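Local coordinates for phosphinothricin N-acetyltransferase (Brucella ovis, PDB 5DWM), which belongs to the GNAT family, binds acetyl-CoA and probably transfers its acetyl group to an amine such as phosphinothricin, at residues 111-114 against 115-119. Numbering follows the deposited sequence. Where two conformers were deposited one is given.
Sequences RELI and ARISA
The carbonyl oxygen O of Glu-112 takes a hydrogen bond from N of Arg-116 at 2.9 Å, one turn further along the same helix. CG of Arg-116 leans against that oxygen too, 3.4 Å from O of Glu-112. Three more i to i+4 bonds join 111-114 to 115-119; the straightest runs from N of Ile-117 to O of Leu-113, 2.9 Å with 168° at the hydrogen.

Above this backbone the carboxylate oxygen OE1 of Glu-112 meets the aliphatic stem of Arg-116, not its guanidinium. Glu-112 bends at chi2 (61°), which brings its carboxylate across that stem, OE1 of Glu-112 lying 3.8 Å from CG of Arg-116. The head groups stay apart: OE1 of Glu-112 is 5.1 Å from NH1 of Arg-116, and their planes are turned 61° to each other. In the conformer given, Arg-116 folds at chi2 and chi3 and its NH1 makes a salt bridge to Asp-14; Glu-112 probably contributes a weaker, longer-range attraction.

On the buried face, CG of Leu-113 and CG1 of Ile-117 touch loosely at 4.5 Å. Leu-113 rests on Leu-63 of strand 62-67, and Ile-117 packs against the loop residues Pro-61, Phe-122 and Leu-173. Helix 105-119 is the crossover of the beta-alpha-beta unit between parallel strands 89-96 and 124-129.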
loop_
_atom_site.group_PDB
_atom_site.type_symbol
_atom_site.label_atom_id
_atom_site.label_comp_id
_atom_site.label_asym_id
_atom_site.label_seq_id
_atom_site.Cartn_x
_atom_site.Cartn_y
_atom_site.Cartn_z
ATOM N N ARG A 111 2.391 -19.674 10.365
ATOM C CA ARG A 111 3.267 -20.718 9.849
ATOM C C ARG A 111 2.636 -21.416 8.651
ATOM O O ARG A 111 3.298 -21.630 7.625
ATOM C CB ARG A 111 3.618 -21.720 10.950
ATOM C CG ARG A 111 4.432 -22.888 10.435
ATOM C CD ARG A 111 5.143 -23.625 11.555
ATOM N NE ARG A 111 6.119 -22.772 12.224
ATOM C CZ ARG A 111 6.042 -22.403 13.497
ATOM N NH1 ARG A 111 5.033 -22.825 14.252
ATOM N NH2 ARG A 111 6.979 -21.624 14.021
ATOM N N GLU A 112 1.348 -21.758 8.746
ATOM C CA GLU A 112 0.707 -22.452 7.634
ATOM C C GLU A 112 0.488 -21.517 6.449
ATOM O O GLU A 112 0.630 -21.932 5.290
ATOM C CB GLU A 112 -0.593 -23.118 8.093
ATOM C CG GLU A 112 -1.306 -23.943 7.021
ATOM C CD GLU A 112 -0.475 -25.101 6.488
ATOM O OE1 GLU A 112 -0.740 -25.553 5.350
ATOM O OE2 GLU A 112 0.443 -25.559 7.201
ATOM N N LEU A 113 0.164 -20.243 6.715
ATOM C CA LEU A 113 0.013 -19.281 5.627
ATOM C C LEU A 113 1.322 -19.109 4.863
ATOM O O LEU A 113 1.326 -19.074 3.626
ATOM C CB LEU A 113 -0.468 -17.940 6.178
ATOM C CG LEU A 113 -0.921 -16.943 5.116
ATOM C CD1 LEU A 113 -2.255 -17.350 4.524
ATOM C CD2 LEU A 113 -1.008 -15.543 5.694
ATOM N N ILE A 114 2.445 -19.013 5.591
ATOM C CA ILE A 114 3.759 -18.944 4.954
ATOM C C ILE A 114 3.976 -20.149 4.051
ATOM O O ILE A 114 4.456 -20.017 2.917
ATOM C CB ILE A 114 4.870 -18.820 6.018
ATOM C CG1 ILE A 114 4.802 -17.464 6.729
ATOM C CG2 ILE A 114 6.249 -19.053 5.401
ATOM C CD1 ILE A 114 5.685 -17.398 7.974
ATOM N N ALA A 115 3.631 -21.345 4.540
ATOM C CA ALA A 115 3.781 -22.552 3.728
ATOM C C ALA A 115 2.941 -22.484 2.455
ATOM O O ALA A 115 3.423 -22.823 1.369
ATOM C CB ALA A 115 3.437 -23.806 4.544
ATOM N N ARG A 116 1.682 -22.044 2.563
ATOM C CA ARG A 116 0.820 -22.006 1.388
ATOM C C ARG A 116 1.288 -20.950 0.390
ATOM O O ARG A 116 1.290 -21.195 -0.823
ATOM C CB ARG A 116 -0.631 -21.770 1.814
ATOM C CG ARG A 116 -1.242 -22.913 2.636
ATOM C CD ARG A 116 -1.569 -24.112 1.762
ATOM N NE ARG A 116 -2.540 -23.776 0.725
ATOM C CZ ARG A 116 -3.858 -23.828 0.884
ATOM N NH1 ARG A 116 -4.373 -24.217 2.041
ATOM N NH2 ARG A 116 -4.661 -23.500 -0.118
ATOM N N ILE A 117 1.689 -19.773 0.878
ATOM C CA ILE A 117 2.164 -18.710 -0.004
ATOM C C ILE A 117 3.472 -19.102 -0.677
ATOM O O ILE A 117 3.700 -18.795 -1.859
ATOM C CB ILE A 117 2.286 -17.398 0.791
ATOM C CG1 ILE A 117 0.893 -16.821 1.017
ATOM C CG2 ILE A 117 3.177 -16.393 0.053
ATOM C CD1 ILE A 117 0.176 -16.499 -0.286
ATOM N N SER A 118 4.360 -19.772 0.066
ATOM C CA SER A 118 5.602 -20.250 -0.525
ATOM C C SER A 118 5.319 -21.253 -1.635
ATOM O O SER A 118 5.940 -21.199 -2.706
ATOM C CB SER A 118 6.483 -20.866 0.562
ATOM O OG SER A 118 7.765 -21.207 0.067
ATOM N N ALA A 119 4.367 -22.163 -1.404
ATOM C CA ALA A 119 4.061 -23.174 -2.410
ATOM C C ALA A 119 3.517 -22.551 -3.689
ATOM O O ALA A 119 3.650 -23.139 -4.768
ATOM C CB ALA A 119 3.095 -24.217 -1.844
#